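PDB 3VF1: 11R-lipoxygenase from Gersemia fruticosa, which probably uses a non-heme iron to add molecular oxygen to carbon 11 of polyunsaturated fatty acids, with activity regulated by calcium. Local coordinates for residues K376-C381 against Q598-E603; I513-N516 against S520-K523; K552-E555 against E559-H562. One frame throughout, in Å; residues are numbered along the deposited sequence.

Contact 1. Residues K376-C381 against Q598-E603; sequences KLWLRC and QPPPTE
Trp378 on helix 369-410 faces an extended run of three prolines in the loop between helices 582-586 and 609-615, the backbones coming nearest at Trp378 and Pro600, whose CA atoms are 7.7 Å apart. Pro599, Pro600 and Pro601 all have backbone angles of the polyproline II kind, a conformation that presents ring carbons and backbone to the indole. On the helix side, Trp378 alone makes the contact. Its CG is anti to the carbonyl carbon (chi1 -81°), which swings the indole off the helix to the proline run, where it meets the loop with its six-membered ring and pyrrole nitrogen. Over one face lies Pro600 CB, 4.1 Å from the centroid of the Trp378 six-membered ring and offset toward the rim, a CH-pi contact 16° off the ring normal. The two side chains cross at about a right angle, and Pro600 CD adds a second touch, 3.8 Å from Trp378 CH2. At the far rim the partner changes from carbon to oxygen. The carbonyl O of Gln598 sits in the plane of the indole, 3.1 Å from Trp378 CH2 and equally near CZ2, where the slightly positive ring hydrogens probably suit it. Pro601 comes in obliquely, with its CD 4.1 Å from Trp378 NE1. The loop thereby follows the indole from its benzene rim to its nitrogen. Met596 also touches Trp378, while Pro600 reaches on to Tyr352, so the proline run is packed against more than the helix. The chemistry is that of a proline-tryptophan pair: the indole face meets a proline CH2 group and the rim meets a carbonyl, so this contact probably rests on dispersion and weak electrostatics.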
loop_
_atom_site.group_PDB
_atom_site.type_symbol
_atom_site.label_atom_id
_atom_site.label_comp_id
_atom_site.label_asym_id
_atom_site.label_seq_id
_atom_site.Cartn_x
_atom_site.Cartn_y
_atom_site.Cartn_z
ATOM N N LYS A 376 -3.085 27.442 10.856
ATOM C CA LYS A 376 -2.259 26.340 10.376
ATOM C C LYS A 376 -2.830 24.986 10.790
ATOM O O LYS A 376 -2.803 24.033 10.013
ATOM C CB LYS A 376 -0.823 26.487 10.883
ATOM C CG LYS A 376 -0.052 27.618 10.215
ATOM C CD LYS A 376 1.421 27.609 10.595
ATOM C CE LYS A 376 1.629 27.848 12.083
ATOM N NZ LYS A 376 3.075 27.888 12.439
ATOM N N LEU A 377 -3.345 24.902 12.011
ATOM C CA LEU A 377 -3.906 23.654 12.515
ATOM C C LEU A 377 -5.086 23.198 11.666
ATOM O O LEU A 377 -5.245 22.008 11.406
ATOM C CB LEU A 377 -4.338 23.806 13.975
ATOM C CG LEU A 377 -3.191 23.940 14.982
ATOM C CD1 LEU A 377 -3.711 24.380 16.344
ATOM C CD2 LEU A 377 -2.430 22.630 15.103
ATOM N N TRP A 378 -5.905 24.149 11.228
ATOM C CA TRP A 378 -7.080 23.830 10.421
ATOM C C TRP A 378 -6.703 23.402 9.006
ATOM O O TRP A 378 -7.419 22.625 8.377
ATOM C CB TRP A 378 -8.039 25.021 10.376
ATOM C CG TRP A 378 -8.915 25.124 11.594
ATOM C CD1 TRP A 378 -8.691 25.880 12.710
ATOM C CD2 TRP A 378 -10.155 24.440 11.817
ATOM N NE1 TRP A 378 -9.714 25.710 13.609
ATOM C CE2 TRP A 378 -10.624 24.831 13.087
ATOM C CE3 TRP A 378 -10.912 23.536 11.067
ATOM C CZ2 TRP A 378 -11.817 24.349 13.622
ATOM C CZ3 TRP A 378 -12.096 23.059 11.600
ATOM C CH2 TRP A 378 -12.537 23.468 12.863
ATOM N N LEU A 379 -5.578 23.905 8.509
ATOM C CA LEU A 379 -5.085 23.507 7.194
ATOM C C LEU A 379 -4.581 22.065 7.234
ATOM O O LEU A 379 -4.842 21.282 6.322
ATOM C CB LEU A 379 -3.965 24.444 6.734
ATOM C CG LEU A 379 -3.385 24.169 5.345
ATOM C CD1 LEU A 379 -4.439 24.350 4.264
ATOM C CD2 LEU A 379 -2.189 25.073 5.082
ATOM N N ARG A 380 -3.863 21.721 8.297
ATOM C CA ARG A 380 -3.347 20.369 8.471
ATOM C C ARG A 380 -4.475 19.368 8.696
ATOM O O ARG A 380 -4.409 18.231 8.232
ATOM C CB ARG A 380 -2.373 20.320 9.649
ATOM C CG ARG A 380 -1.094 21.102 9.422
ATOM C CD ARG A 380 -0.240 20.459 8.343
ATOM N NE ARG A 380 0.222 19.127 8.730
ATOM C CZ ARG A 380 0.714 18.227 7.884
ATOM N NH1 ARG A 380 0.806 18.498 6.588
ATOM N NH2 ARG A 380 1.107 17.044 8.335
ATOM N N CYS A 381 -5.509 19.792 9.412
ATOM C CA CYS A 381 -6.642 18.920 9.685
ATOM C C CYS A 381 -7.296 18.490 8.379
ATOM O O CYS A 381 -7.636 17.320 8.200
ATOM C CB CYS A 381 -7.662 19.620 10.584
ATOM S SG CYS A 381 -8.943 18.511 11.233
ATOM N N GLN A 598 -14.636 22.055 17.663
ATOM C CA GLN A 598 -15.299 23.349 17.598
ATOM C C GLN A 598 -15.188 23.900 16.189
ATOM O O GLN A 598 -14.240 23.589 15.473
ATOM C CB GLN A 598 -14.657 24.329 18.576
ATOM C CG GLN A 598 -14.752 23.915 20.033
ATOM C CD GLN A 598 -16.166 24.010 20.568
ATOM O OE1 GLN A 598 -17.023 24.666 19.976
ATOM N NE2 GLN A 598 -16.419 23.350 21.691
ATOM N N PRO A 599 -16.163 24.720 15.778
ATOM C CA PRO A 599 -16.060 25.355 14.463
ATOM C C PRO A 599 -14.882 26.318 14.421
ATOM O O PRO A 599 -14.410 26.743 15.474
ATOM C CB PRO A 599 -17.387 26.110 14.328
ATOM C CG PRO A 599 -17.872 26.302 15.727
ATOM C CD PRO A 599 -17.386 25.115 16.499
ATOM N N PRO A 600 -14.407 26.658 13.216
ATOM C CA PRO A 600 -13.270 27.574 13.087
ATOM C C PRO A 600 -13.625 28.971 13.577
ATOM O O PRO A 600 -14.803 29.263 13.771
ATOM C CB PRO A 600 -12.999 27.586 11.581
ATOM C CG PRO A 600 -14.308 27.237 10.961
ATOM C CD PRO A 600 -14.968 26.279 11.909
ATOM N N PRO A 601 -12.616 29.827 13.780
ATOM C CA PRO A 601 -12.870 31.203 14.214
ATOM C C PRO A 601 -13.515 32.029 13.108
ATOM O O PRO A 601 -13.273 31.772 11.929
ATOM C CB PRO A 601 -11.469 31.732 14.528
ATOM C CG PRO A 601 -10.562 30.930 13.668
ATOM C CD PRO A 601 -11.179 29.563 13.588
ATOM N N THR A 602 -14.334 33.003 13.488
ATOM C CA THR A 602 -14.977 33.881 12.519
ATOM C C THR A 602 -14.401 35.294 12.588
ATOM O O THR A 602 -14.665 36.121 11.716
ATOM C CB THR A 602 -16.497 33.951 12.751
ATOM O OG1 THR A 602 -16.760 34.302 14.116
ATOM C CG2 THR A 602 -17.151 32.613 12.438
ATOM N N GLU A 603 -13.613 35.561 13.626
ATOM C CA GLU A 603 -13.027 36.880 13.824
ATOM C C GLU A 603 -11.545 36.783 14.169
ATOM O O GLU A 603 -11.057 35.726 14.570
ATOM C CB GLU A 603 -13.758 37.620 14.946
ATOM C CG GLU A 603 -15.197 37.986 14.624
ATOM C CD GLU A 603 -15.879 38.714 15.768
ATOM O OE1 GLU A 603 -15.754 38.256 16.924
ATOM O OE2 GLU A 603 -16.534 39.747 15.513
#

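Contact 2. Residues I513-N516 against S520-K523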
loop_
_atom_site.group_PDB
_atom_site.type_symbol
_atom_site.label_atom_id
_atom_site.label_comp_id
_atom_site.label_asym_id
_atom_site.label_seq_id
_atom_site.Cartn_x
_atom_site.Cartn_y
_atom_site.Cartn_z
ATOM N N ILE A 513 12.617 -10.897 -21.072
ATOM C CA ILE A 513 13.109 -12.269 -21.028
ATOM C C ILE A 513 12.110 -13.221 -21.680
ATOM O O ILE A 513 12.500 -14.202 -22.316
ATOM C CB ILE A 513 13.365 -12.733 -19.577
ATOM C CG1 ILE A 513 14.650 -12.103 -19.034
ATOM C CG2 ILE A 513 13.475 -14.251 -19.507
ATOM C CD1 ILE A 513 14.870 -12.337 -17.553
ATOM N N TYR A 514 10.822 -12.924 -21.528
ATOM C CA TYR A 514 9.766 -13.823 -21.989
ATOM C C TYR A 514 9.043 -13.308 -23.232
ATOM O O TYR A 514 8.590 -14.096 -24.062
ATOM C CB TYR A 514 8.771 -14.070 -20.854
ATOM C CG TYR A 514 9.429 -14.654 -19.628
ATOM C CD1 TYR A 514 9.666 -16.018 -19.528
ATOM C CD2 TYR A 514 9.832 -13.842 -18.578
ATOM C CE1 TYR A 514 10.279 -16.557 -18.415
ATOM C CE2 TYR A 514 10.444 -14.372 -17.459
ATOM C CZ TYR A 514 10.664 -15.730 -17.383
ATOM O OH TYR A 514 11.275 -16.266 -16.274
ATOM N N TYR A 515 8.936 -11.990 -23.358
ATOM C CA TYR A 515 8.304 -11.383 -24.524
ATOM C C TYR A 515 9.368 -10.836 -25.465
ATOM O O TYR A 515 9.991 -9.815 -25.181
ATOM C CB TYR A 515 7.363 -10.256 -24.103
ATOM C CG TYR A 515 6.201 -10.705 -23.247
ATOM C CD1 TYR A 515 6.309 -10.750 -21.862
ATOM C CD2 TYR A 515 4.993 -11.076 -23.821
ATOM C CE1 TYR A 515 5.248 -11.155 -21.076
ATOM C CE2 TYR A 515 3.925 -11.483 -23.044
ATOM C CZ TYR A 515 4.059 -11.521 -21.672
ATOM O OH TYR A 515 3.001 -11.922 -20.892
ATOM N N ASN A 516 9.572 -11.518 -26.588
ATOM C CA ASN A 516 10.622 -11.144 -27.524
ATOM C C ASN A 516 10.235 -9.933 -28.368
ATOM O O ASN A 516 11.099 -9.232 -28.895
ATOM C CB ASN A 516 10.968 -12.323 -28.434
ATOM C CG ASN A 516 12.457 -12.436 -28.698
ATOM O OD1 ASN A 516 13.072 -13.465 -28.410
ATOM N ND2 ASN A 516 13.047 -11.377 -29.242
ATOM N N SER A 520 4.417 -10.906 -29.274
ATOM C CA SER A 520 4.406 -11.839 -28.157
ATOM C C SER A 520 3.378 -11.404 -27.129
ATOM O O SER A 520 2.783 -12.242 -26.457
ATOM C CB SER A 520 5.780 -11.906 -27.490
ATOM O OG SER A 520 6.802 -12.184 -28.430
ATOM N N VAL A 521 3.175 -10.093 -27.009
ATOM C CA VAL A 521 2.235 -9.541 -26.036
ATOM C C VAL A 521 0.798 -9.630 -26.544
ATOM O O VAL A 521 -0.112 -9.982 -25.791
ATOM C CB VAL A 521 2.560 -8.073 -25.710
ATOM C CG1 VAL A 521 1.615 -7.546 -24.643
ATOM C CG2 VAL A 521 4.004 -7.937 -25.256
ATOM N N LYS A 522 0.596 -9.324 -27.821
ATOM C CA LYS A 522 -0.734 -9.402 -28.416
ATOM C C LYS A 522 -1.299 -10.815 -28.316
ATOM O O LYS A 522 -2.469 -11.002 -27.989
ATOM C CB LYS A 522 -0.697 -8.989 -29.889
ATOM C CG LYS A 522 -0.342 -7.536 -30.139
ATOM C CD LYS A 522 -0.649 -7.148 -31.581
ATOM C CE LYS A 522 -0.083 -5.783 -31.940
ATOM N NZ LYS A 522 1.404 -5.796 -32.039
ATOM N N LYS A 523 -0.460 -11.805 -28.599
ATOM C CA LYS A 523 -0.915 -13.187 -28.725
ATOM C C LYS A 523 -0.911 -13.957 -27.403
ATOM O O LYS A 523 -1.209 -15.150 -27.376
ATOM C CB LYS A 523 -0.072 -13.918 -29.774
ATOM C CG LYS A 523 -0.396 -13.497 -31.200
ATOM C CD LYS A 523 0.571 -14.095 -32.212
ATOM C CE LYS A 523 0.064 -13.902 -33.635
ATOM N NZ LYS A 523 -0.298 -12.485 -33.933
HETATM O O HOH W 1 8.592 -14.154 -26.806
#
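In the turn that joins helix 491-514 to the short helix 518-522, the ring of Tyr515 packs against Ser520 and Val521. Ser520 O lies at the ring edge, near its plane and 3.6 Å from Tyr515 CD2, and also accepts a hydrogen bond from Asn142 ND2; Ser520 CB approaches the same ring carbon, Tyr515 CD2, at 3.8 Å. Val521 comes in obliquely: its CG2, anti to the carbonyl carbon, is the branch brought to Tyr515 CD2, at 3.6 Å, and the two side chains cross at about a right angle. This bend between the two helices also holds a water. The water donates to Tyr514 O at 2.7 Å and to Ser520 OG at 3.1 Å, and accepts from Asn516 N at 2.8 Å, so it bridges the backbone of Tyr514 and Asn516 to Ser520. Beyond the ring, Tyr515 OH is hydrogen-bonded to Asp524, just past the short helix. With a leucine in place of Tyr515, Asp524 would probably lose its hydroxyl partner and Val521 CG2 its neighbour at CD2. Within the turn, Ser520 N is bonded to Asp517 OD1.

Contact 3. Residues K552-E555 against E559-H562; sequences KSFE and ELVH
Phe554, in the loop before helix 557-579, lays its ring against the first turn of that helix at Glu559 and Leu560. From its CB, which touches Val521 CG1 at 3.6 Å, the side chain turns with CG anti to the carbonyl carbon (chi1 -73°), which brings the ring over to the helix. On one flank, CD1 lies 4.1 Å from Glu559 CB and 4.0 Å from Leu560 CA; next along, CE1 approaches the carbonyl Glu559 O obliquely at 3.9 Å. At the far end CZ meets Leu560 CD1, and on the other flank CE2 lies closer to the same methyl, at 3.6 Å, with CD2 hardly farther. That single methyl thus sits over one ring face, 3.9 Å from the centroid and 24° off the normal, a CH-pi contact offset toward the rim. Leu560 sends CG anti to its own N (chi1 178°), which carries CD1 to the ring. Ile527 and Ile531 of helix 525-538 also touch Phe554, so the ring is wedged between two helices, while Phe554 O is bonded to Gln528 NE2. Glu559 stretches alongside the loop. Across these segments the contact is therefore mainly apolar, with the carboxylate at the margin of the apolar cluster, near the loop backbone.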
loop_
_atom_site.group_PDB
_atom_site.type_symbol
_atom_site.label_atom_id
_atom_site.label_comp_id
_atom_site.label_asym_id
_atom_site.label_seq_id
_atom_site.Cartn_x
_atom_site.Cartn_y
_atom_site.Cartn_z
ATOM N N LYS A 552 -7.667 -1.394 -22.772
ATOM C CA LYS A 552 -8.581 -2.472 -23.130
ATOM C C LYS A 552 -7.774 -3.713 -23.493
ATOM O O LYS A 552 -8.255 -4.839 -23.379
ATOM C CB LYS A 552 -9.456 -2.061 -24.313
ATOM C CG LYS A 552 -10.343 -0.857 -24.045
ATOM C CD LYS A 552 -11.190 -0.494 -25.261
ATOM C CE LYS A 552 -10.331 -0.208 -26.486
ATOM N NZ LYS A 552 -10.160 -1.400 -27.371
ATOM N N SER A 553 -6.538 -3.491 -23.931
ATOM C CA SER A 553 -5.631 -4.575 -24.276
ATOM C C SER A 553 -4.198 -4.060 -24.296
ATOM O O SER A 553 -3.967 -2.856 -24.406
ATOM C CB SER A 553 -5.992 -5.158 -25.644
ATOM O OG SER A 553 -5.866 -4.185 -26.668
ATOM N N PHE A 554 -3.239 -4.973 -24.184
ATOM C CA PHE A 554 -1.830 -4.619 -24.294
ATOM C C PHE A 554 -1.356 -4.866 -25.721
ATOM O O PHE A 554 -1.331 -6.005 -26.184
ATOM C CB PHE A 554 -0.995 -5.441 -23.308
ATOM C CG PHE A 554 -1.161 -5.022 -21.874
ATOM C CD1 PHE A 554 -1.055 -3.689 -21.510
ATOM C CD2 PHE A 554 -1.427 -5.960 -20.890
ATOM C CE1 PHE A 554 -1.206 -3.301 -20.191
ATOM C CE2 PHE A 554 -1.581 -5.577 -19.569
ATOM C CZ PHE A 554 -1.471 -4.246 -19.221
ATOM N N GLU A 555 -0.981 -3.793 -26.412
ATOM C CA GLU A 555 -0.603 -3.883 -27.819
ATOM C C GLU A 555 0.910 -3.955 -28.013
ATOM O O GLU A 555 1.385 -4.317 -29.089
ATOM C CB GLU A 555 -1.172 -2.695 -28.597
ATOM C CG GLU A 555 -2.687 -2.590 -28.531
ATOM C CD GLU A 555 -3.379 -3.834 -29.055
ATOM O OE1 GLU A 555 -3.082 -4.243 -30.197
ATOM O OE2 GLU A 555 -4.214 -4.407 -28.324
ATOM N N GLU A 559 3.728 -0.689 -23.016
ATOM C CA GLU A 559 2.487 -0.513 -22.269
ATOM C C GLU A 559 2.428 -1.484 -21.101
ATOM O O GLU A 559 2.017 -1.122 -19.999
ATOM C CB GLU A 559 1.272 -0.742 -23.171
ATOM C CG GLU A 559 1.034 0.348 -24.200
ATOM C CD GLU A 559 -0.182 0.067 -25.066
ATOM O OE1 GLU A 559 -1.051 -0.723 -24.637
ATOM O OE2 GLU A 559 -0.266 0.636 -26.176
ATOM N N LEU A 560 2.839 -2.722 -21.353
ATOM C CA LEU A 560 2.808 -3.767 -20.339
ATOM C C LEU A 560 3.758 -3.441 -19.188
ATOM O O LEU A 560 3.402 -3.578 -18.018
ATOM C CB LEU A 560 3.180 -5.113 -20.961
ATOM C CG LEU A 560 3.231 -6.306 -20.006
ATOM C CD1 LEU A 560 1.909 -6.466 -19.272
ATOM C CD2 LEU A 560 3.581 -7.574 -20.765
ATOM N N VAL A 561 4.967 -3.008 -19.527
ATOM C CA VAL A 561 5.967 -2.676 -18.521
ATOM C C VAL A 561 5.498 -1.516 -17.646
ATOM O O VAL A 561 5.606 -1.571 -16.422
ATOM C CB VAL A 561 7.319 -2.313 -19.167
ATOM C CG1 VAL A 561 8.269 -1.724 -18.131
ATOM C CG2 VAL A 561 7.935 -3.539 -19.826
ATOM N N HIS A 562 4.976 -0.469 -18.275
ATOM C CA HIS A 562 4.531 0.705 -17.534
ATOM C C HIS A 562 3.463 0.338 -16.514
ATOM O O HIS A 562 3.585 0.659 -15.334
ATOM C CB HIS A 562 3.982 1.773 -18.479
ATOM C CG HIS A 562 3.479 2.994 -17.772
ATOM N ND1 HIS A 562 4.323 3.950 -17.249
ATOM C CD2 HIS A 562 2.221 3.407 -17.491
ATOM C CE1 HIS A 562 3.605 4.904 -16.682
ATOM N NE2 HIS A 562 2.327 4.598 -16.813
#

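How the contacts relate
Contacts 2 and 3 are neighbours, their centres 11 Å apart, and touch one another, so the bend after helix 491-514 meets the start of helix 557-579. Tyr515 CE1 reaches Leu560 CD2 at 4.0 Å, and Lys522 NZ lies 3.3 Å from Glu555 O. Contact 1 is remote: its centre is 56 Å from that of contact 2, on the opposite side of the chain's centre, and 46 Å from that of contact 3. All three lie away from the iron site, yet contacts 1 and 3 involve the helices that supply its ligands, His392 and His397 from helix 369-410, His575 and Asn579 from helix 557-579; Ile698 completes it.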